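Local structure of HTH cro/C1-type domain-containing protein (Thermotoga maritima, 2WUS) at residues C[2-11]-C[73-85]. The protein is a RodZ membrane protein that probably links the MreB cytoskeleton to the membrane; its helix-turn-helix domain, described here, has a fold of DNA-binding type. Numbering follows the deposited sequence.
Sequences SEKWKELGET and LKLYEEGKEEVAE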
ATOM      1  N   SER C   2     -21.396   4.004  20.257  1.00 72.59           N
ATOM      2  CA  SER C   2     -22.792   4.433  20.209  1.00 77.05           C
ATOM      3  C   SER C   2     -23.048   5.548  21.221  1.00 75.54           C
ATOM      4  O   SER C   2     -23.292   6.697  20.845  1.00 79.26           O
ATOM      5  CB  SER C   2     -23.737   3.252  20.450  1.00 78.72           C
ATOM      6  OG  SER C   2     -25.095   3.653  20.366  1.00 74.43           O
ATOM      7  N   GLU C   3     -23.002   5.215  22.505  1.00 69.61           N
ATOM      8  CA  GLU C   3     -23.024   6.254  23.521  1.00 65.16           C
ATOM      9  C   GLU C   3     -21.708   7.002  23.413  1.00 59.28           C
ATOM     10  O   GLU C   3     -21.670   8.227  23.479  1.00 59.98           O
ATOM     11  CB  GLU C   3     -23.228   5.664  24.918  1.00 71.07           C
ATOM     12  CG  GLU C   3     -24.702   5.586  25.351  1.00 85.11           C
ATOM     13  CD  GLU C   3     -25.657   5.242  24.203  1.00 91.38           C
ATOM     14  OE1 GLU C   3     -26.666   5.969  24.031  1.00 94.56           O
ATOM     15  OE2 GLU C   3     -25.405   4.255  23.474  1.00 83.80           O
ATOM     16  N   LYS C   4     -20.632   6.253  23.197  1.00 53.00           N
ATOM     17  CA  LYS C   4     -19.318   6.845  22.993  1.00 44.27           C
ATOM     18  C   LYS C   4     -19.206   7.673  21.704  1.00 34.80           C
ATOM     19  O   LYS C   4     -18.441   8.638  21.658  1.00 32.17           O
ATOM     20  CB  LYS C   4     -18.238   5.767  23.040  1.00 51.11           C
ATOM     21  CG  LYS C   4     -17.368   5.859  24.275  1.00 60.50           C
ATOM     22  CD  LYS C   4     -17.423   4.587  25.095  1.00 66.46           C
ATOM     23  CE  LYS C   4     -17.237   4.885  26.579  1.00 73.02           C
ATOM     24  NZ  LYS C   4     -16.064   5.768  26.845  1.00 74.22           N
ATOM     25  N   TRP C   5     -19.950   7.290  20.664  1.00 25.75           N
ATOM     26  CA  TRP C   5     -20.048   8.099  19.444  1.00 22.30           C
ATOM     27  C   TRP C   5     -20.753   9.427  19.760  1.00 32.36           C
ATOM     28  O   TRP C   5     -20.306  10.502  19.347  1.00 27.21           O
ATOM     29  CB  TRP C   5     -20.831   7.372  18.341  1.00 11.86           C
ATOM     30  CG  TRP C   5     -20.121   6.255  17.634  1.00 35.26           C
ATOM     31  CD1 TRP C   5     -18.818   5.859  17.804  1.00 40.68           C
ATOM     32  CD2 TRP C   5     -20.658   5.377  16.633  1.00 31.90           C
ATOM     33  NE1 TRP C   5     -18.527   4.799  16.975  1.00 36.51           N
ATOM     34  CE2 TRP C   5     -19.662   4.491  16.238  1.00 32.45           C
ATOM     35  CE3 TRP C   5     -21.926   5.276  16.026  1.00 39.56           C
ATOM     36  CZ2 TRP C   5     -19.848   3.509  15.273  1.00 29.21           C
ATOM     37  CZ3 TRP C   5     -22.117   4.293  15.065  1.00 37.96           C
ATOM     38  CH2 TRP C   5     -21.089   3.429  14.698  1.00 27.32           C
ATOM     39  N   LYS C   6     -21.868   9.335  20.484  1.00 38.60           N
ATOM     40  CA  LYS C   6     -22.647  10.507  20.855  1.00 34.49           C
ATOM     41  C   LYS C   6     -21.762  11.511  21.567  1.00 27.12           C
ATOM     42  O   LYS C   6     -21.779  12.698  21.256  1.00 27.08           O
ATOM     43  CB  LYS C   6     -23.819  10.113  21.750  1.00 40.60           C
ATOM     44  CG  LYS C   6     -25.015   9.549  21.006  1.00 51.90           C
ATOM     45  CD  LYS C   6     -26.237   9.470  21.920  1.00 57.29           C
ATOM     46  CE  LYS C   6     -27.390   8.766  21.233  1.00 66.85           C
ATOM     47  NZ  LYS C   6     -27.831   9.502  20.017  1.00 75.80           N
ATOM     48  N   GLU C   7     -20.982  11.016  22.519  1.00 12.90           N
ATOM     49  CA  GLU C   7     -20.031  11.833  23.258  1.00 25.98           C
ATOM     50  C   GLU C   7     -18.918  12.315  22.336  1.00 31.50           C
ATOM     51  O   GLU C   7     -18.259  13.324  22.591  1.00 18.47           O
ATOM     52  CB  GLU C   7     -19.450  11.033  24.421  1.00 21.30           C
ATOM     53  CG  GLU C   7     -18.125  10.380  24.121  1.00 43.22           C
ATOM     54  CD  GLU C   7     -17.598   9.572  25.299  1.00 66.87           C
ATOM     55  OE1 GLU C   7     -18.284   8.602  25.708  1.00 71.84           O
ATOM     56  OE2 GLU C   7     -16.499   9.907  25.814  1.00 68.91           O
ATOM     57  N   LEU C   8     -18.715  11.571  21.257  1.00 37.94           N
ATOM     58  CA  LEU C   8     -17.774  11.963  20.235  1.00 34.81           C
ATOM     59  C   LEU C   8     -18.285  13.253  19.623  1.00 31.25           C
ATOM     60  O   LEU C   8     -17.699  14.313  19.816  1.00 28.37           O
ATOM     61  CB  LEU C   8     -17.690  10.881  19.166  1.00 35.73           C
ATOM     62  CG  LEU C   8     -16.396  10.755  18.365  1.00 33.81           C
ATOM     63  CD1 LEU C   8     -16.736  10.555  16.909  1.00 12.69           C
ATOM     64  CD2 LEU C   8     -15.508  11.976  18.567  1.00 41.70           C
ATOM     65  N   GLY C   9     -19.389  13.152  18.892  1.00 34.78           N
ATOM     66  CA  GLY C   9     -19.993  14.297  18.233  1.00 28.64           C
ATOM     67  C   GLY C   9     -20.308  15.427  19.193  1.00 37.92           C
ATOM     68  O   GLY C   9     -20.320  16.603  18.810  1.00 35.86           O
ATOM     69  N   GLU C  10     -20.556  15.078  20.452  1.00 39.24           N
ATOM     70  CA  GLU C  10     -20.834  16.084  21.464  1.00 42.99           C
ATOM     71  C   GLU C  10     -19.604  16.935  21.704  1.00 40.98           C
ATOM     72  O   GLU C  10     -19.715  18.130  21.937  1.00 48.96           O
ATOM     73  CB  GLU C  10     -21.266  15.434  22.766  1.00 56.32           C
ATOM     74  CG  GLU C  10     -22.506  16.031  23.395  1.00 69.91           C
ATOM     75  CD  GLU C  10     -22.929  15.251  24.633  1.00 89.72           C
ATOM     76  OE1 GLU C  10     -22.135  15.178  25.602  1.00 87.66           O
ATOM     77  OE2 GLU C  10     -24.051  14.697  24.637  1.00 99.69           O
ATOM     78  N   THR C  11     -18.427  16.327  21.647  1.00 33.99           N
ATOM     79  CA  THR C  11     -17.211  17.090  21.874  1.00 33.92           C
ATOM     80  C   THR C  11     -16.944  17.988  20.681  1.00 28.45           C
ATOM     81  O   THR C  11     -16.526  19.141  20.841  1.00 27.09           O
ATOM     82  CB  THR C  11     -15.990  16.187  22.139  1.00 42.14           C
ATOM     83  OG1 THR C  11     -16.312  15.241  23.161  1.00 43.99           O
ATOM     84  CG2 THR C  11     -14.793  17.017  22.597  1.00 45.09           C
ATOM     85  N   LEU C  73     -10.267   9.409  17.489  1.00 33.23           N
ATOM     86  CA  LEU C  73     -10.365   8.116  16.809  1.00 30.98           C
ATOM     87  C   LEU C  73     -10.568   7.006  17.830  1.00 36.10           C
ATOM     88  O   LEU C  73     -11.391   6.106  17.628  1.00 28.36           O
ATOM     89  CB  LEU C  73      -9.129   7.832  15.956  1.00 40.36           C
ATOM     90  CG  LEU C  73      -9.106   8.554  14.603  1.00 63.53           C
ATOM     91  CD1 LEU C  73      -7.785   8.349  13.872  1.00 69.66           C
ATOM     92  CD2 LEU C  73     -10.280   8.118  13.723  1.00 68.03           C
ATOM     93  N   LYS C  74      -9.824   7.091  18.932  1.00 35.97           N
ATOM     94  CA  LYS C  74      -9.973   6.172  20.050  1.00 34.72           C
ATOM     95  C   LYS C  74     -11.447   6.054  20.445  1.00 33.22           C
ATOM     96  O   LYS C  74     -11.983   4.957  20.552  1.00 34.48           O
ATOM     97  CB  LYS C  74      -9.123   6.633  21.238  1.00 40.08           C
ATOM     98  CG  LYS C  74      -8.719   5.527  22.203  1.00 41.98           C
ATOM     99  CD  LYS C  74      -9.251   5.790  23.606  1.00 57.47           C
ATOM    100  CE  LYS C  74      -8.971   4.608  24.543  1.00 67.16           C
ATOM    101  NZ  LYS C  74      -9.432   4.835  25.953  1.00 64.29           N
ATOM    102  N   LEU C  75     -12.106   7.187  20.655  1.00 31.47           N
ATOM    103  CA  LEU C  75     -13.535   7.171  20.928  1.00 29.97           C
ATOM    104  C   LEU C  75     -14.286   6.463  19.812  1.00 33.09           C
ATOM    105  O   LEU C  75     -15.105   5.582  20.078  1.00 35.80           O
ATOM    106  CB  LEU C  75     -14.080   8.588  21.068  1.00 30.11           C
ATOM    107  CG  LEU C  75     -14.075   9.232  22.442  1.00 27.02           C
ATOM    108  CD1 LEU C  75     -14.697  10.609  22.323  1.00 32.60           C
ATOM    109  CD2 LEU C  75     -14.863   8.364  23.396  1.00 24.49           C
ATOM    110  N   TYR C  76     -14.026   6.850  18.563  1.00 22.13           N
ATOM    111  CA  TYR C  76     -14.769   6.243  17.476  1.00 23.74           C
ATOM    112  C   TYR C  76     -14.661   4.730  17.606  1.00 27.91           C
ATOM    113  O   TYR C  76     -15.642   4.020  17.417  1.00 31.88           O
ATOM    114  CB  TYR C  76     -14.325   6.715  16.080  1.00 18.41           C
ATOM    115  CG  TYR C  76     -14.959   5.881  14.973  1.00 26.23           C
ATOM    116  CD1 TYR C  76     -16.332   5.890  14.779  1.00 44.10           C
ATOM    117  CD2 TYR C  76     -14.199   5.057  14.152  1.00 30.85           C
ATOM    118  CE1 TYR C  76     -16.933   5.121  13.792  1.00 49.83           C
ATOM    119  CE2 TYR C  76     -14.795   4.284  13.158  1.00 44.99           C
ATOM    120  CZ  TYR C  76     -16.167   4.322  12.985  1.00 50.76           C
ATOM    121  OH  TYR C  76     -16.789   3.565  12.013  1.00 52.59           O
ATOM    122  N   GLU C  77     -13.477   4.248  17.971  1.00 33.06           N
ATOM    123  CA  GLU C  77     -13.220   2.802  18.000  1.00 43.76           C
ATOM    124  C   GLU C  77     -13.831   2.088  19.210  1.00 34.33           C
ATOM    125  O   GLU C  77     -14.297   0.954  19.094  1.00 19.79           O
ATOM    126  CB  GLU C  77     -11.722   2.491  17.862  1.00 51.75           C
ATOM    127  CG  GLU C  77     -11.412   1.298  16.939  1.00 67.43           C
ATOM    128  CD  GLU C  77     -11.614   1.612  15.457  1.00 76.65           C
ATOM    129  OE1 GLU C  77     -10.757   2.311  14.873  1.00 76.29           O
ATOM    130  OE2 GLU C  77     -12.620   1.149  14.872  1.00 81.62           O
ATOM    131  N   GLU C  78     -13.832   2.750  20.363  1.00 40.65           N
ATOM    132  CA  GLU C  78     -14.591   2.250  21.499  1.00 43.93           C
ATOM    133  C   GLU C  78     -16.039   2.124  21.036  1.00 43.10           C
ATOM    134  O   GLU C  78     -16.735   1.165  21.367  1.00 44.60           O
ATOM    135  CB  GLU C  78     -14.530   3.220  22.683  1.00 52.13           C
ATOM    136  CG  GLU C  78     -13.142   3.586  23.206  1.00 66.97           C
ATOM    137  CD  GLU C  78     -13.202   4.557  24.395  1.00 81.34           C
ATOM    138  OE1 GLU C  78     -12.245   5.341  24.595  1.00 83.17           O
ATOM    139  OE2 GLU C  78     -14.215   4.543  25.129  1.00 85.54           O
ATOM    140  N   GLY C  79     -16.484   3.107  20.261  1.00 34.85           N
ATOM    141  CA  GLY C  79     -17.869   3.162  19.838  1.00 38.72           C
ATOM    142  C   GLY C  79     -18.247   1.948  19.019  1.00 49.55           C
ATOM    143  O   GLY C  79     -19.372   1.453  19.093  1.00 51.34           O
ATOM    144  N   LYS C  80     -17.295   1.468  18.229  1.00 54.82           N
ATOM    145  CA  LYS C  80     -17.540   0.352  17.333  1.00 59.28           C
ATOM    146  C   LYS C  80     -17.686  -0.916  18.162  1.00 61.48           C
ATOM    147  O   LYS C  80     -18.632  -1.682  17.975  1.00 60.42           O
ATOM    148  CB  LYS C  80     -16.403   0.220  16.311  1.00 65.98           C
ATOM    149  CG  LYS C  80     -16.707  -0.711  15.140  1.00 75.75           C
ATOM    150  CD  LYS C  80     -15.491  -0.912  14.241  1.00 84.05           C
ATOM    151  CE  LYS C  80     -15.631  -2.189  13.416  1.00 90.40           C
ATOM    152  NZ  LYS C  80     -14.393  -2.521  12.652  1.00 92.63           N
ATOM    153  N   GLU C  81     -16.754  -1.115  19.092  1.00 59.68           N
ATOM    154  CA  GLU C  81     -16.780  -2.265  19.989  1.00 53.95           C
ATOM    155  C   GLU C  81     -17.982  -2.173  20.923  1.00 50.74           C
ATOM    156  O   GLU C  81     -18.409  -3.172  21.498  1.00 49.97           O
ATOM    157  CB  GLU C  81     -15.476  -2.348  20.793  1.00 65.26           C
ATOM    158  CG  GLU C  81     -14.676  -3.635  20.579  1.00 83.05           C
ATOM    159  CD  GLU C  81     -13.235  -3.528  21.078  1.00 93.55           C
ATOM    160  OE1 GLU C  81     -12.677  -4.551  21.545  1.00 95.41           O
ATOM    161  OE2 GLU C  81     -12.663  -2.417  21.002  1.00 92.50           O
ATOM    162  N   GLU C  82     -18.534  -0.969  21.062  1.00 56.49           N
ATOM    163  CA  GLU C  82     -19.745  -0.770  21.864  1.00 63.32           C
ATOM    164  C   GLU C  82     -21.019  -1.247  21.154  1.00 65.37           C
ATOM    165  O   GLU C  82     -22.024  -1.542  21.801  1.00 62.02           O
ATOM    166  CB  GLU C  82     -19.890   0.691  22.307  1.00 59.21           C
ATOM    167  CG  GLU C  82     -21.144   0.955  23.138  1.00 65.69           C
ATOM    168  CD  GLU C  82     -21.091   2.270  23.907  1.00 80.23           C
ATOM    169  OE1 GLU C  82     -21.802   2.377  24.932  1.00 83.45           O
ATOM    170  OE2 GLU C  82     -20.343   3.189  23.495  1.00 86.79           O
ATOM    171  N   VAL C  83     -20.978  -1.315  19.827  1.00 69.40           N
ATOM    172  CA  VAL C  83     -22.077  -1.904  19.069  1.00 68.92           C
ATOM    173  C   VAL C  83     -21.782  -3.388  18.865  1.00 69.16           C
ATOM    174  O   VAL C  83     -22.685  -4.229  18.848  1.00 74.70           O
ATOM    175  CB  VAL C  83     -22.258  -1.224  17.704  1.00 63.03           C
ATOM    176  CG1 VAL C  83     -23.517  -1.745  17.035  1.00 63.36           C
ATOM    177  CG2 VAL C  83     -22.321   0.290  17.866  1.00 59.50           C
ATOM    178  N   ALA C  84     -20.496  -3.689  18.714  1.00 59.05           N
ATOM    179  CA  ALA C  84     -20.011  -5.054  18.614  1.00 52.68           C
ATOM    180  C   ALA C  84     -20.503  -5.877  19.803  1.00 67.97           C
ATOM    181  O   ALA C  84     -21.384  -6.732  19.656  1.00 66.26           O
ATOM    182  CB  ALA C  84     -18.483  -5.057  18.559  1.00 38.66           C
ATOM    183  N   GLU C  85     -19.918  -5.610  20.974  1.00 74.36           N
ATOM    184  CA  GLU C  85     -20.297  -6.261  22.227  1.00 77.74           C
ATOM    185  C   GLU C  85     -21.821  -6.397  22.309  1.00 77.93           C
ATOM    186  O   GLU C  85     -22.335  -7.370  22.866  1.00 82.29           O
ATOM    187  CB  GLU C  85     -19.737  -5.473  23.437  1.00 84.18           C
ATOM    188  CG  GLU C  85     -19.966  -6.113  24.830  1.00 89.07           C
ATOM    189  CD  GLU C  85     -19.489  -5.241  26.011  1.00 85.88           C
ATOM    190  OE1 GLU C  85     -20.030  -5.400  27.133  1.00 84.88           O
ATOM    191  OE2 GLU C  85     -18.578  -4.404  25.824  1.00 80.39           O
TER
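W5 slips its indole in beside Y76 where the segments 3-11 and 73-84 run antiparallel, at 154° with axes 7.9 Å apart. Its NE1 gives a hydrogen bond to the backbone O of Y76 at 3.0 Å; the acceptor lies in the indole plane and the donor meets a carbonyl lone pair. The rings of W5 and Y76 are nearly parallel but slid so far past one another that they barely overlap, with W5 CZ2 and Y76 CE1 3.6 Å apart. A chi1 of 170° swings the Y76 ring alongside the indole, and both aromatics also touch L45. G79 has no side chain, so its CA lies 3.4 Å from W5 NE1 and also against K4 CB, and the backbones come close here. The base of K4 fits as a knob among L75, E78, G79 and E82. Farther along, L75 crosses E7 and slides past L8, its CD1 reaching L8 CD2.

The charged ends are looser and nearer solvent. The bent K4 chain carries NZ to E78 OE2 at 2.8 Å, a salt bridge. The network includes K74 NZ, a salt-bridge partner of E78 OE1 with a weak hydrogen bond, and E7, a long partner of K4. The extended chain of E82 brings OE2 to the backbone N of K4 at 3.1 Å, on the syn side but 29° out of the carboxylate plane; it would probably suit the helix dipole, though E3 adds like charge. Between the first and last modelled helices, 3-17 and 69-84, the in-plane bond thus satisfies the buried indole nitrogen and fixes the ring's rotation, while E82 takes up a first-turn N-H of helix 3-17.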